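Local structure of ORC1-type DNA replication protein 2 (1W5T) at residues Glu397-Asp400 and Asn401-Ala405; His301-Glu304 and Ala305-Ile308. The protein binds DNA and takes part in regulating DNA replication, and contains an ATP-binding AAA+ domain and a C-terminal winged-helix domain. All blocks are in the same frame, centred on the assembly; numbering follows the deposited sequence.

Both contacts are local runs of continuous chain in the C-terminal part of the protein. Contact 2 leads from helix 300-304 toward helix 308-322; contact 1 is about two and a half turns of the last helix, 392-408. Their centres lie 10 Å apart. They meet through Leu-303, whose CD1 is 3.7 Å from Val-398 CG1, and again where Ile-308 CG2 is 3.7 Å from Ile-403 CG2. Contact 2 is the nearer of the two to the nucleotide, without touching it: the side chain of His-301 is about 10 Å from the bound ATP analogue, and that of Glu-302, salt-bridged to Arg-190, about 11 Å from that of ATP-binding Lys-65. Contact 1 is remote from the nucleotide-binding residues.

Contact 1. Residues Glu397-Asp400 and Asn401-Ala405; sequences EVVD and NIIQA
Val-398 and Ile-402 lie side by side one helical turn apart, their side chains pointing the same way, with Val-398 CG1 3.6 Å from Ile-402 CD1. Ile-402 reaches back because its CG1 stands anti to the carbonyl carbon (chi1 -63°) and the chain is then extended, bringing CG1 and CD1 beside Val-398 O. One step further round, Val-399 and Ile-403 meet at an oblique angle, Val-399 CG1 being 3.8 Å from Ile-403 CD1. The i to i+4 bonds of an alpha helix join the same residues. Ile-402 N donates to Val-398 O over 3.2 Å. Val-399 O takes a bond of 3.0 Å from Ile-403 N and a weak one of 3.1 Å from Ile-402 N. Gln-404 N donates to Asp-400 O over 3.0 Å, almost straight at 170°, whereas Asn-401 N holds Glu-397 O weakly, at 3.4 Å. This is the C-terminal helix 392-408, whose apolar stripe packs in the winged-helix region: Val-398, Val-399 and Ile-402 touch Leu-303 of helix 300-304, and Val-399, Ile-402 and Ile-403 touch Leu-311 of helix 308-322. Asp-400 adds a salt bridge from OD2 to Arg-315 of that second helix, while its OD1 has a weak hydrogen bond to the hydroxyl of Tyr-345.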
loop_
_atom_site.group_PDB
_atom_site.type_symbol
_atom_site.label_atom_id
_atom_site.label_comp_id
_atom_site.label_asym_id
_atom_site.label_seq_id
_atom_site.Cartn_x
_atom_site.Cartn_y
_atom_site.Cartn_z
ATOM N N GLU A 397 14.743 15.918 -12.343
ATOM C CA GLU A 397 15.952 15.896 -11.541
ATOM C C GLU A 397 16.392 14.455 -11.250
ATOM O O GLU A 397 17.467 14.047 -11.686
ATOM C CB GLU A 397 15.696 16.625 -10.219
ATOM C CG GLU A 397 16.102 18.091 -10.193
ATOM C CD GLU A 397 16.741 18.493 -8.857
ATOM O OE1 GLU A 397 16.076 19.222 -8.065
ATOM O OE2 GLU A 397 17.903 18.072 -8.593
ATOM N N VAL A 398 15.554 13.691 -10.535
ATOM C CA VAL A 398 15.871 12.316 -10.113
ATOM C C VAL A 398 16.304 11.474 -11.306
ATOM O O VAL A 398 17.352 10.806 -11.293
ATOM C CB VAL A 398 14.660 11.632 -9.407
ATOM C CG1 VAL A 398 14.982 10.206 -8.996
ATOM C CG2 VAL A 398 14.227 12.400 -8.178
ATOM N N VAL A 399 15.505 11.553 -12.357
ATOM C CA VAL A 399 15.710 10.764 -13.554
ATOM C C VAL A 399 17.060 11.052 -14.198
ATOM O O VAL A 399 17.786 10.109 -14.562
ATOM C CB VAL A 399 14.501 10.915 -14.522
ATOM C CG1 VAL A 399 14.741 10.240 -15.856
ATOM C CG2 VAL A 399 13.263 10.327 -13.846
ATOM N N ASP A 400 17.417 12.336 -14.310
ATOM C CA ASP A 400 18.706 12.685 -14.928
ATOM C C ASP A 400 19.895 12.006 -14.239
ATOM O O ASP A 400 20.739 11.416 -14.932
ATOM C CB ASP A 400 18.951 14.192 -14.995
ATOM C CG ASP A 400 18.130 14.869 -16.069
ATOM O OD1 ASP A 400 17.897 14.248 -17.132
ATOM O OD2 ASP A 400 17.672 16.024 -15.933
ATOM N N ASN A 401 19.941 12.086 -12.900
ATOM C CA ASN A 401 21.022 11.495 -12.100
ATOM C C ASN A 401 21.094 9.966 -12.266
ATOM O O ASN A 401 22.161 9.378 -12.239
ATOM C CB ASN A 401 20.959 11.911 -10.607
ATOM C CG ASN A 401 21.019 13.469 -10.392
ATOM O OD1 ASN A 401 21.472 14.232 -11.265
ATOM N ND2 ASN A 401 20.542 13.929 -9.217
ATOM N N ILE A 402 19.956 9.336 -12.486
ATOM C CA ILE A 402 19.909 7.894 -12.604
ATOM C C ILE A 402 20.436 7.510 -13.974
ATOM O O ILE A 402 21.155 6.507 -14.115
ATOM C CB ILE A 402 18.486 7.374 -12.331
ATOM C CG1 ILE A 402 18.102 7.705 -10.880
ATOM C CG2 ILE A 402 18.409 5.902 -12.566
ATOM C CD1 ILE A 402 16.675 7.325 -10.456
ATOM N N ILE A 403 20.146 8.329 -14.970
ATOM C CA ILE A 403 20.683 8.052 -16.285
ATOM C C ILE A 403 22.209 8.189 -16.239
ATOM O O ILE A 403 22.927 7.313 -16.730
ATOM C CB ILE A 403 20.077 8.944 -17.392
ATOM C CG1 ILE A 403 18.580 8.671 -17.567
ATOM C CG2 ILE A 403 20.797 8.696 -18.704
ATOM C CD1 ILE A 403 17.811 9.892 -18.109
ATOM N N GLN A 404 22.690 9.272 -15.642
ATOM C CA GLN A 404 24.132 9.484 -15.480
ATOM C C GLN A 404 24.791 8.256 -14.796
ATOM O O GLN A 404 25.756 7.706 -15.320
ATOM C CB GLN A 404 24.428 10.752 -14.654
ATOM C CG GLN A 404 24.227 12.118 -15.353
ATOM C CD GLN A 404 24.414 13.288 -14.357
ATOM O OE1 GLN A 404 25.530 13.802 -14.192
ATOM N NE2 GLN A 404 23.331 13.684 -13.678
ATOM N N ALA A 405 24.244 7.824 -13.659
ATOM C CA ALA A 405 24.785 6.688 -12.908
ATOM C C ALA A 405 24.814 5.372 -13.697
ATOM O O ALA A 405 25.825 4.661 -13.622
ATOM C CB ALA A 405 24.058 6.493 -11.571
#

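Contact 2. Residues His301-Glu304 and Ala305-Ile308; sequences HELE and ALSI
Leu-306 tucks back against helix 300-304, its CB only 3.0 Å from Leu-303 O and its chi1, -100°, away from any staggered rotamer. The same oxygen accepts the amide of Leu-306, Leu-306 N to Leu-303 O being 2.8 Å, and the donor stands 55° out of the carbonyl plane. An i to i+3 bond, as in a 3-10 turn, thus follows the helix. Beyond this tight spot the buried leucines only just meet, Leu-303 CD2 lying 4.2 Å from Leu-306 CD2. The rest is looser. Ala-305 N divides itself between two weak bonds, 3.3 Å to His-301 O and 3.4 Å to Glu-302 O, both bent to about 130°. The exposed residues are His-301, Glu-304 and Ala-305, whose methyl CB rests 3.4 Å from Glu-302 O. The carboxylate of Glu-302 makes a salt bridge with Arg-190, at the start of helix 190-198 after strand 180-186 of the parallel ATPase sheet, and so joins the winged-helix part to the AAA+ part. Ser-307 N-caps the next helix, its OG weakly bonded to His-309 N. Around this joint Leu-303 packs on Leu-395 of helix 392-408 and Leu-314 of helix 308-322, Leu-306 meets His-361 and Leu-362 of helix 352-364, and Lys-406 of helix 392-408 donates to the carbonyl of Glu-304.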
loop_
_atom_site.group_PDB
_atom_site.type_symbol
_atom_site.label_atom_id
_atom_site.label_comp_id
_atom_site.label_asym_id
_atom_site.label_seq_id
_atom_site.Cartn_x
_atom_site.Cartn_y
_atom_site.Cartn_z
ATOM N N HIS A 301 13.851 3.829 -6.046
ATOM C CA HIS A 301 14.198 2.427 -6.290
ATOM C C HIS A 301 13.414 1.842 -7.459
ATOM O O HIS A 301 13.892 0.919 -8.112
ATOM C CB HIS A 301 14.051 1.578 -5.032
ATOM C CG HIS A 301 12.634 1.267 -4.671
ATOM N ND1 HIS A 301 12.144 -0.020 -4.636
ATOM C CD2 HIS A 301 11.604 2.074 -4.312
ATOM C CE1 HIS A 301 10.869 0.010 -4.284
ATOM N NE2 HIS A 301 10.520 1.268 -4.078
ATOM N N GLU A 302 12.233 2.404 -7.706
ATOM C CA GLU A 302 11.375 2.071 -8.836
ATOM C C GLU A 302 12.020 2.579 -10.140
ATOM O O GLU A 302 12.091 1.858 -11.130
ATOM C CB GLU A 302 10.015 2.754 -8.624
ATOM C CG GLU A 302 8.714 1.948 -8.697
ATOM C CD GLU A 302 8.859 0.443 -8.610
ATOM O OE1 GLU A 302 8.453 -0.147 -7.590
ATOM O OE2 GLU A 302 9.344 -0.150 -9.589
ATOM N N LEU A 303 12.493 3.828 -10.118
ATOM C CA LEU A 303 13.166 4.429 -11.264
ATOM C C LEU A 303 14.494 3.771 -11.595
ATOM O O LEU A 303 14.759 3.495 -12.761
ATOM C CB LEU A 303 13.349 5.931 -11.083
ATOM C CG LEU A 303 12.063 6.716 -10.837
ATOM C CD1 LEU A 303 12.377 8.188 -10.587
ATOM C CD2 LEU A 303 11.017 6.518 -11.945
ATOM N N GLU A 304 15.293 3.517 -10.549
ATOM C CA GLU A 304 16.574 2.825 -10.618
ATOM C C GLU A 304 16.458 1.460 -11.273
ATOM O O GLU A 304 17.418 0.978 -11.856
ATOM C CB GLU A 304 17.147 2.645 -9.204
ATOM C CG GLU A 304 17.556 3.940 -8.505
ATOM C CD GLU A 304 18.337 3.756 -7.195
ATOM O OE1 GLU A 304 18.043 2.836 -6.370
ATOM O OE2 GLU A 304 19.255 4.576 -6.978
ATOM N N ALA A 305 15.292 0.829 -11.150
ATOM C CA ALA A 305 15.021 -0.444 -11.805
ATOM C C ALA A 305 14.792 -0.291 -13.301
ATOM O O ALA A 305 14.804 -1.262 -14.042
ATOM C CB ALA A 305 13.814 -1.120 -11.178
ATOM N N LEU A 306 14.578 0.925 -13.757
ATOM C CA LEU A 306 14.279 1.157 -15.172
ATOM C C LEU A 306 15.574 1.288 -15.982
ATOM O O LEU A 306 16.525 1.860 -15.502
ATOM C CB LEU A 306 13.463 2.452 -15.295
ATOM C CG LEU A 306 11.954 2.363 -15.463
ATOM C CD1 LEU A 306 11.347 1.090 -14.761
ATOM C CD2 LEU A 306 11.242 3.706 -15.103
ATOM N N SER A 307 15.581 0.773 -17.203
ATOM C CA SER A 307 16.621 1.029 -18.189
ATOM C C SER A 307 16.727 2.508 -18.653
ATOM O O SER A 307 15.762 3.259 -18.619
ATOM C CB SER A 307 16.415 0.101 -19.383
ATOM O OG SER A 307 15.723 0.729 -20.446
ATOM N N ILE A 308 17.924 2.904 -19.058
ATOM C CA ILE A 308 18.262 4.272 -19.461
ATOM C C ILE A 308 17.244 4.799 -20.454
ATOM O O ILE A 308 16.870 5.960 -20.451
ATOM C CB ILE A 308 19.669 4.281 -20.143
ATOM C CG1 ILE A 308 20.754 3.823 -19.180
ATOM C CG2 ILE A 308 20.022 5.641 -20.677
ATOM C CD1 ILE A 308 22.081 3.521 -19.866
#